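Local coordinates for hydrogenase expression protein (Thiobacillus denitrificans, PDB 3SB1) that is of uncharacterised function but, as a HupH/HyaF-family hydrogenase expression protein, probably assists in the making or maturation of a hydrogenase, at residues A41-A46 against P75-D80; L47-E52 against I69-L74; G91-T96 against L105-F110. One frame throughout, in Å; residues are numbered along the deposited sequence. Where two conformers were deposited one is given.

Interaction 1: A41-A46 against P75-D80; sequences ARSGNA and PLTPGD. With GOL (glycerol), chain C.
Asp-80 takes two donors from Ser-43 with both carboxylate oxygens: Ser-43 N binds OD1 of Asp-80 at 2.9 Å, and Ser-43 OG donates to Asp-80 OD2 at 2.6 Å. Both come in on the syn side, the hydroxyl closer to the carboxylate plane than the amide. Gly-44 N adds a weak bond to OD1. Thr-77 OG1 donates to Ala-41 O at 2.6 Å, lying in the carbonyl plane. Asp-80 lies in the first turn of helix 78-88, where Thr-77 is the N-cap and the two form a capping box: Thr-77 N reaches OD2 of Asp-80 from its anti side, almost straight. With OG1 set between the backbone N and the carbonyl carbon (chi1 67°), the threonine hydroxyl also accepts from Asp-80 N, so it caps the helix and ties the loop to it. Ser-43 OG also accepts from Asn-45 N, an ST turn, which probably helps keep the hydroxyl turned to the carboxylate. Gly-79 CA is 3.6 Å from Ala-41 O, leaving no room for a side chain. Further out, a glycerol, probably from the crystallisation liquor, links Ala-46 N to Asp-80 OD1, and Ala-46 CB rests on Leu-76 CD2 at 3.8 Å.

Interaction 2: L47-E52 against I69-L74; sequences LPLLRE and IDLSAL
The first turns of helix 48-63 pack here on the link that leaves edge strand 67-69 and passes through a short 3-10 turn, 71-73, on its way to helix 78-88. Leu-49 carries the apolar half. Its CD2 meets Ile-69 CG2 at 3.8 Å, the two side chains sliding past each other in opposite directions, while its CD1 touches Leu-71 CD2, also at 3.8 Å, at a slant. Leu-74 comes tip to tip, its CD1 3.9 Å from Leu-49 CD2. With CG anti to the carbonyl carbon (chi1 -71°), Leu-49 points its fork at the link, CD1 to Leu-71 and CD2 to Ile-69 and Leu-74. One turn on, with CG anti to the backbone N (chi1 -177°) and the chain extended beyond it, Glu-52 lies against Ile-69: its CG is 3.7 Å from Ile-69 CD1, and OE2 comes to 3.5 Å from Ile-69 CG1. The polar end is served elsewhere, since Glu-52 OE2 is hydrogen-bonded to His-56 NE2 on the same helix. Ile-69 also packs on Ile-130 of the neighbouring strand, and Leu-49 on Leu-84 of helix 78-88. On another side of the helix, Leu-50 packs on Leu-160 of the second subunit. An alanine in place of Glu-52 would probably leave His-56 without its carboxylate mate and open a gap over the CG1 and CD1 of Ile-69. No hydrogen bond joins the two segments, so their cohesion rests on branched methyl groups meeting, with the chain and carboxylate of Glu-52 lying along Ile-69 and its charged end held by His-56.

Interaction 3: G91-T96 against L105-F110; sequences GEVSVT and LDETAF
Leu-105 and Val-95 form the hydrogen-bonded pair of an antiparallel hairpin, strands 93-97 and 102-107, whose short axes run 4.7 Å apart at 179°. Leu-105 N gives a bond to Val-95 O at 2.9 Å, and Val-95 N returns one to Leu-105 O. The face these two side chains share, with Val-93 and Glu-107 beside it, is the close-packed part of the contact: Val-95 CG1 sits 4.0 Å from Leu-105 CD1, and Leu-105 continues onto Ile-116, Pro-136 and Leu-138. Further along, Glu-107 N bonds to Val-93 O at 2.8 Å, nearly along the C=O axis. Glu-107, its CG anti to N (chi1 -164°), crosses over Val-93 and brings OE1 within 3.4 Å of Val-93 CG2. Its OE2 has partners in Gly-112 N and in Ser-141 OG of the second subunit. Gly-91 closes this end by donating to Glu-107 O from above the carbonyl plane, and its CA makes a CA-H...O contact of 3.1 Å with Thr-108 O; a CB there would clash.

The face bearing Ser-94 and Asp-106, a non-hydrogen-bonded pair, is wetter and looser. Ser-94 CB is 3.4 Å from Asp-106 OD1, and waters bridge the strands: one joins Val-93 O, Ser-94 OG and Glu-107 O, another joins Val-95 O to Asp-106 OD1, while Asp-106 OD2 makes a salt bridge to Arg-85. Strand 93-97 is thus bonded on one edge to strand 102-107 and pairs on the other with an antiparallel strand of the second subunit, so the sheet continues across the interface.

From the N terminus, the loop 41-46 meets the start of helix 78-88 in interaction 1, closing a long excursion that holds helix 48-63 and strand 67-69. Interaction 2 lies within that excursion, joining the start of helix 48-63 to the link after strand 67-69; the two contacts touch where Leu-76 CD1 packs near Leu-71 and Leu-49, their centres 11 Å apart. Helix 78-88 then leads to strand 93-97, where interaction 3 opens after both others have closed; it closes the short hairpin turn between strands 93-97 and 102-107. Its nearest atoms remain about 6 Å from interaction 2 and about 12 Å from interaction 1. Interactions 2 and 3 also reach the second subunit.

Interaction 1: A41-A46 against P75-D80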
loop_
_atom_site.group_PDB
_atom_site.type_symbol
_atom_site.label_atom_id
_atom_site.label_comp_id
_atom_site.label_asym_id
_atom_site.label_seq_id
_atom_site.Cartn_x
_atom_site.Cartn_y
_atom_site.Cartn_z
ATOM N N ALA A 41 -25.096 4.114 -20.189
ATOM C CA ALA A 41 -26.289 4.720 -19.523
ATOM C C ALA A 41 -25.924 5.357 -18.171
ATOM O O ALA A 41 -25.644 4.646 -17.206
ATOM C CB ALA A 41 -27.383 3.660 -19.324
ATOM N N ARG A 42 -25.933 6.691 -18.120
ATOM C CA ARG A 42 -25.635 7.456 -16.899
ATOM C C ARG A 42 -26.923 8.104 -16.397
ATOM O O ARG A 42 -27.697 8.653 -17.203
ATOM C CB ARG A 42 -24.640 8.579 -17.178
ATOM C CG ARG A 42 -23.268 8.187 -17.667
ATOM C CD ARG A 42 -22.502 9.474 -17.966
ATOM N NE ARG A 42 -21.174 9.268 -18.526
ATOM C CZ ARG A 42 -20.374 10.249 -18.944
ATOM N NH1 ARG A 42 -19.171 9.966 -19.441
ATOM N NH2 ARG A 42 -20.770 11.518 -18.869
ATOM N N SER A 43 -27.135 8.084 -15.076
ATOM C CA SER A 43 -28.344 8.666 -14.459
ATOM C C SER A 43 -28.122 10.086 -13.896
ATOM O O SER A 43 -29.085 10.790 -13.557
ATOM C CB SER A 43 -28.816 7.772 -13.315
ATOM O OG SER A 43 -27.888 7.810 -12.242
ATOM N N GLY A 44 -26.852 10.474 -13.769
ATOM C CA GLY A 44 -26.452 11.781 -13.239
ATOM C C GLY A 44 -26.290 11.710 -11.726
ATOM O O GLY A 44 -25.898 12.679 -11.063
ATOM N N ASN A 45 -26.543 10.535 -11.173
ATOM C CA ASN A 45 -26.567 10.410 -9.727
ATOM C C ASN A 45 -25.254 10.190 -9.019
ATOM O O ASN A 45 -25.224 10.101 -7.789
ATOM C CB ASN A 45 -27.656 9.414 -9.364
ATOM C CG ASN A 45 -29.009 9.910 -9.800
ATOM O OD1 ASN A 45 -29.325 11.107 -9.637
ATOM N ND2 ASN A 45 -29.812 9.026 -10.368
ATOM N N ALA A 46 -24.148 10.140 -9.763
ATOM C CA ALA A 46 -22.855 10.035 -9.137
ATOM C C ALA A 46 -22.252 11.437 -8.877
ATOM O O ALA A 46 -21.339 11.566 -8.091
ATOM C CB ALA A 46 -21.920 9.222 -9.991
ATOM N N PRO A 75 -27.544 3.519 -5.680
ATOM C CA PRO A 75 -28.332 3.234 -6.888
ATOM C C PRO A 75 -27.679 3.844 -8.153
ATOM O O PRO A 75 -28.328 4.555 -8.911
ATOM C CB PRO A 75 -29.678 3.875 -6.566
ATOM C CG PRO A 75 -29.320 5.034 -5.752
ATOM C CD PRO A 75 -28.143 4.606 -4.885
ATOM N N LEU A 76 -26.412 3.515 -8.373
ATOM C CA LEU A 76 -25.646 4.010 -9.508
ATOM C C LEU A 76 -25.675 2.993 -10.633
ATOM O O LEU A 76 -25.627 1.788 -10.385
ATOM C CB LEU A 76 -24.195 4.214 -9.096
ATOM C CG LEU A 76 -23.841 5.152 -7.937
ATOM C CD1 LEU A 76 -22.388 4.889 -7.423
ATOM C CD2 LEU A 76 -24.089 6.588 -8.355
ATOM N N THR A 77 -25.720 3.476 -11.867
ATOM C CA THR A 77 -25.644 2.592 -13.030
ATOM C C THR A 77 -24.160 2.310 -13.305
ATOM O O THR A 77 -23.262 3.035 -12.835
ATOM C CB THR A 77 -26.199 3.263 -14.314
ATOM O OG1 THR A 77 -25.336 4.345 -14.688
ATOM C CG2 THR A 77 -27.637 3.784 -14.121
ATOM N N PRO A 78 -23.890 1.263 -14.078
ATOM C CA PRO A 78 -22.513 0.996 -14.431
ATOM C C PRO A 78 -21.892 2.217 -15.095
ATOM O O PRO A 78 -20.745 2.525 -14.816
ATOM C CB PRO A 78 -22.634 -0.173 -15.404
ATOM C CG PRO A 78 -23.848 -0.892 -14.931
ATOM C CD PRO A 78 -24.790 0.177 -14.507
ATOM N N GLY A 79 -22.649 2.940 -15.913
ATOM C CA GLY A 79 -22.135 4.132 -16.572
ATOM C C GLY A 79 -21.748 5.201 -15.540
ATOM O O GLY A 79 -20.761 5.932 -15.715
ATOM N N ASP A 80 -22.559 5.326 -14.494
ATOM C CA ASP A 80 -22.287 6.290 -13.420
ATOM C C ASP A 80 -20.949 5.988 -12.730
ATOM O O ASP A 80 -20.168 6.896 -12.402
ATOM C CB ASP A 80 -23.373 6.247 -12.340
ATOM C CG ASP A 80 -24.696 6.811 -12.788
ATOM O OD1 ASP A 80 -24.725 7.785 -13.571
ATOM O OD2 ASP A 80 -25.714 6.332 -12.257
HETATM C C1 GOL C . -22.572 10.604 -13.555
HETATM O O1 GOL C . -23.638 10.090 -12.796
HETATM C C2 GOL C . -23.120 11.737 -14.389
HETATM O O2 GOL C . -23.943 11.198 -15.414
HETATM C C3 GOL C . -21.986 12.569 -14.950
HETATM O O3 GOL C . -22.535 13.665 -15.656
HETATM O O HOH W 1 -24.983 2.054 -17.591
HETATM O O HOH W 2 -30.385 6.482 -9.270
#

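Interaction 2: L47-E52 against I69-L74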
loop_
_atom_site.group_PDB
_atom_site.type_symbol
_atom_site.label_atom_id
_atom_site.label_comp_id
_atom_site.label_asym_id
_atom_site.label_seq_id
_atom_site.Cartn_x
_atom_site.Cartn_y
_atom_site.Cartn_z
ATOM N N LEU A 47 -22.753 12.496 -9.513
ATOM C CA LEU A 47 -22.131 13.834 -9.309
ATOM C C LEU A 47 -22.122 14.324 -7.850
ATOM O O LEU A 47 -21.155 14.943 -7.400
ATOM C CB LEU A 47 -22.727 14.877 -10.267
ATOM C CG LEU A 47 -22.137 16.293 -10.246
ATOM C CD1 LEU A 47 -20.596 16.322 -10.327
ATOM C CD2 LEU A 47 -22.779 17.058 -11.408
ATOM N N PRO A 48 -23.175 14.027 -7.074
ATOM C CA PRO A 48 -23.094 14.443 -5.666
ATOM C C PRO A 48 -21.977 13.823 -4.856
ATOM O O PRO A 48 -21.634 14.285 -3.764
ATOM C CB PRO A 48 -24.447 13.993 -5.099
ATOM C CG PRO A 48 -25.350 14.094 -6.229
ATOM C CD PRO A 48 -24.552 13.632 -7.435
ATOM N N LEU A 49 -21.441 12.736 -5.371
ATOM C CA LEU A 49 -20.373 12.051 -4.679
ATOM C C LEU A 49 -19.095 12.861 -4.610
ATOM O O LEU A 49 -18.310 12.675 -3.676
ATOM C CB LEU A 49 -20.100 10.714 -5.301
ATOM C CG LEU A 49 -21.177 9.677 -5.068
ATOM C CD1 LEU A 49 -20.767 8.369 -5.778
ATOM C CD2 LEU A 49 -21.449 9.372 -3.601
ATOM N N LEU A 50 -18.883 13.797 -5.541
ATOM C CA LEU A 50 -17.659 14.589 -5.405
ATOM C C LEU A 50 -17.764 15.461 -4.134
ATOM O O LEU A 50 -16.779 15.635 -3.411
ATOM C CB LEU A 50 -17.354 15.426 -6.636
ATOM C CG LEU A 50 -17.142 14.646 -7.932
ATOM C CD1 LEU A 50 -16.941 15.653 -9.104
ATOM C CD2 LEU A 50 -16.033 13.584 -7.818
ATOM N N ARG A 51 -18.937 16.037 -3.876
ATOM C CA ARG A 51 -19.120 16.857 -2.697
ATOM C C ARG A 51 -18.944 16.019 -1.436
ATOM O O ARG A 51 -18.356 16.475 -0.437
ATOM C CB ARG A 51 -20.504 17.523 -2.721
ATOM C CG ARG A 51 -20.867 18.356 -1.495
ATOM C CD ARG A 51 -22.256 18.952 -1.679
ATOM N NE ARG A 51 -22.663 19.849 -0.592
ATOM C CZ ARG A 51 -23.372 19.479 0.479
ATOM N NH1 ARG A 51 -23.711 20.384 1.398
ATOM N NH2 ARG A 51 -23.759 18.215 0.637
ATOM N N GLU A 52 -19.428 14.790 -1.475
ATOM C CA GLU A 52 -19.292 13.914 -0.328
ATOM C C GLU A 52 -17.841 13.633 -0.062
ATOM O O GLU A 52 -17.404 13.650 1.083
ATOM C CB GLU A 52 -20.076 12.619 -0.519
ATOM C CG GLU A 52 -20.003 11.732 0.688
ATOM C CD GLU A 52 -20.971 10.569 0.681
ATOM O OE1 GLU A 52 -21.762 10.432 -0.284
ATOM O OE2 GLU A 52 -20.923 9.789 1.673
ATOM N N ILE A 69 -17.367 5.465 1.410
ATOM C CA ILE A 69 -18.568 5.647 0.591
ATOM C C ILE A 69 -18.774 4.287 -0.083
ATOM O O ILE A 69 -17.963 3.866 -0.920
ATOM C CB ILE A 69 -18.416 6.731 -0.468
ATOM C CG1 ILE A 69 -18.181 8.055 0.238
ATOM C CG2 ILE A 69 -19.697 6.742 -1.415
ATOM C CD1 ILE A 69 -17.787 9.176 -0.705
ATOM N N ASP A 70 -19.813 3.590 0.354
ATOM C CA ASP A 70 -20.157 2.246 -0.145
ATOM C C ASP A 70 -20.863 2.320 -1.498
ATOM O O ASP A 70 -22.101 2.275 -1.614
ATOM C CB ASP A 70 -21.050 1.511 0.858
ATOM C CG ASP A 70 -21.235 0.045 0.520
ATOM O OD1 ASP A 70 -20.768 -0.410 -0.557
ATOM O OD2 ASP A 70 -21.870 -0.672 1.350
ATOM N N LEU A 71 -20.063 2.299 -2.546
ATOM C CA LEU A 71 -20.540 2.407 -3.885
ATOM C C LEU A 71 -21.479 1.296 -4.315
ATOM O O LEU A 71 -22.474 1.561 -4.992
ATOM C CB LEU A 71 -19.345 2.476 -4.862
ATOM C CG LEU A 71 -18.394 3.669 -4.759
ATOM C CD1 LEU A 71 -17.217 3.495 -5.728
ATOM C CD2 LEU A 71 -19.107 5.008 -5.042
ATOM N N SER A 72 -21.202 0.072 -3.868
ATOM C CA SER A 72 -22.041 -1.074 -4.225
ATOM C C SER A 72 -23.466 -0.908 -3.749
ATOM O O SER A 72 -24.411 -1.415 -4.360
ATOM C CB SER A 72 -21.462 -2.334 -3.599
ATOM O OG SER A 72 -20.237 -2.641 -4.226
ATOM N N ALA A 73 -23.610 -0.215 -2.630
ATOM C CA ALA A 73 -24.923 -0.025 -2.007
ATOM C C ALA A 73 -25.742 1.129 -2.614
ATOM O O ALA A 73 -26.953 1.268 -2.326
ATOM C CB ALA A 73 -24.771 0.164 -0.489
ATOM N N LEU A 74 -25.119 1.950 -3.461
ATOM C CA LEU A 74 -25.789 3.126 -4.067
ATOM C C LEU A 74 -26.500 2.759 -5.336
ATOM O O LEU A 74 -26.081 1.845 -6.041
ATOM C CB LEU A 74 -24.780 4.255 -4.350
ATOM C CG LEU A 74 -24.031 4.758 -3.126
ATOM C CD1 LEU A 74 -22.947 5.774 -3.479
ATOM C CD2 LEU A 74 -24.984 5.338 -2.043
#

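Interaction 3: G91-T96 against L105-F110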
loop_
_atom_site.group_PDB
_atom_site.type_symbol
_atom_site.label_atom_id
_atom_site.label_comp_id
_atom_site.label_asym_id
_atom_site.label_seq_id
_atom_site.Cartn_x
_atom_site.Cartn_y
_atom_site.Cartn_z
ATOM N N GLY A 91 -3.843 7.459 -9.394
ATOM C CA GLY A 91 -2.824 8.138 -8.667
ATOM C C GLY A 91 -1.516 7.396 -8.541
ATOM O O GLY A 91 -1.256 6.414 -9.259
ATOM N N GLU A 92 -0.767 7.746 -7.514
ATOM C CA GLU A 92 0.585 7.218 -7.393
ATOM C C GLU A 92 0.709 5.834 -6.831
ATOM O O GLU A 92 1.700 5.156 -7.116
ATOM C CB GLU A 92 1.490 8.167 -6.581
ATOM C CG GLU A 92 1.775 9.545 -7.257
ATOM C CD GLU A 92 2.888 10.383 -6.571
ATOM O OE1 GLU A 92 3.608 9.853 -5.682
ATOM O OE2 GLU A 92 3.068 11.566 -6.969
ATOM N N VAL A 93 -0.276 5.375 -6.066
ATOM C CA VAL A 93 -0.175 4.113 -5.419
ATOM C C VAL A 93 -1.242 3.133 -5.856
ATOM O O VAL A 93 -2.428 3.500 -5.914
ATOM C CB VAL A 93 -0.304 4.299 -3.852
ATOM C CG1 VAL A 93 -0.190 2.996 -3.115
ATOM C CG2 VAL A 93 0.713 5.330 -3.346
ATOM N N SER A 94 -0.808 1.923 -6.192
ATOM C CA SER A 94 -1.714 0.827 -6.504
ATOM C C SER A 94 -1.375 -0.357 -5.617
ATOM O O SER A 94 -0.187 -0.686 -5.415
ATOM C CB SER A 94 -1.634 0.421 -7.975
ATOM O OG SER A 94 -1.928 1.554 -8.800
ATOM N N VAL A 95 -2.378 -0.959 -5.001
ATOM C CA VAL A 95 -2.135 -2.097 -4.181
ATOM C C VAL A 95 -2.977 -3.307 -4.585
ATOM O O VAL A 95 -4.128 -3.131 -4.980
ATOM C CB VAL A 95 -2.466 -1.812 -2.693
ATOM C CG1 VAL A 95 -2.074 -3.040 -1.789
ATOM C CG2 VAL A 95 -1.816 -0.518 -2.206
ATOM N N THR A 96 -2.396 -4.511 -4.533
ATOM C CA THR A 96 -3.141 -5.757 -4.757
ATOM C C THR A 96 -2.932 -6.689 -3.562
ATOM O O THR A 96 -1.783 -7.029 -3.187
ATOM C CB THR A 96 -2.747 -6.518 -6.009
ATOM O OG1 THR A 96 -2.808 -5.662 -7.153
ATOM C CG2 THR A 96 -3.653 -7.750 -6.190
ATOM N N LEU A 105 -6.643 -1.867 -4.287
ATOM C CA LEU A 105 -6.774 -0.646 -3.483
ATOM C C LEU A 105 -5.953 0.350 -4.240
ATOM O O LEU A 105 -4.720 0.373 -4.133
ATOM C CB LEU A 105 -6.323 -0.823 -2.030
ATOM C CG LEU A 105 -6.946 -2.089 -1.402
ATOM C CD1 LEU A 105 -6.051 -3.303 -1.638
ATOM C CD2 LEU A 105 -7.269 -1.955 0.126
ATOM N N ASP A 106 -6.626 1.185 -5.006
ATOM C CA ASP A 106 -5.940 2.127 -5.867
ATOM C C ASP A 106 -6.138 3.562 -5.414
ATOM O O ASP A 106 -7.279 4.029 -5.271
ATOM C CB ASP A 106 -6.435 1.999 -7.299
ATOM C CG ASP A 106 -6.076 0.641 -7.927
ATOM O OD1 ASP A 106 -4.999 0.115 -7.615
ATOM O OD2 ASP A 106 -6.912 0.072 -8.655
ATOM N N GLU A 107 -5.048 4.269 -5.229
ATOM C CA GLU A 107 -5.180 5.687 -4.906
ATOM C C GLU A 107 -5.648 6.363 -6.215
ATOM O O GLU A 107 -5.160 6.040 -7.337
ATOM C CB GLU A 107 -3.857 6.289 -4.428
ATOM C CG GLU A 107 -4.064 7.618 -3.730
ATOM C CD GLU A 107 -2.926 8.061 -2.903
ATOM O OE1 GLU A 107 -1.780 7.600 -3.207
ATOM O OE2 GLU A 107 -3.213 8.840 -1.930
ATOM N N THR A 108 -6.590 7.268 -6.092
ATOM C CA THR A 108 -7.034 8.074 -7.230
ATOM C C THR A 108 -6.027 9.233 -7.446
ATOM O O THR A 108 -5.003 9.359 -6.767
ATOM C CB THR A 108 -8.437 8.661 -7.015
ATOM O OG1 THR A 108 -8.398 9.663 -5.989
ATOM C CG2 THR A 108 -9.407 7.525 -6.631
ATOM N N ALA A 109 -6.326 10.117 -8.402
ATOM C CA ALA A 109 -5.469 11.249 -8.637
ATOM C C ALA A 109 -5.479 12.249 -7.453
ATOM O O ALA A 109 -4.633 13.154 -7.408
ATOM C CB ALA A 109 -5.902 12.021 -9.885
ATOM N N PHE A 110 -6.438 12.097 -6.546
ATOM C CA PHE A 110 -6.604 12.931 -5.363
ATOM C C PHE A 110 -6.034 12.208 -4.124
ATOM O O PHE A 110 -6.608 11.230 -3.661
ATOM C CB PHE A 110 -8.085 13.238 -5.123
ATOM C CG PHE A 110 -8.716 14.034 -6.237
ATOM C CD1 PHE A 110 -8.580 15.424 -6.239
ATOM C CD2 PHE A 110 -9.294 13.426 -7.317
ATOM C CE1 PHE A 110 -9.145 16.167 -7.198
ATOM C CE2 PHE A 110 -9.831 14.201 -8.360
ATOM C CZ PHE A 110 -9.730 15.592 -8.288
HETATM O O HOH W 3 -2.328 9.965 -6.023
HETATM O O HOH W 4 -3.817 3.992 -8.595
HETATM O O HOH W 5 -4.275 -2.386 -7.907
#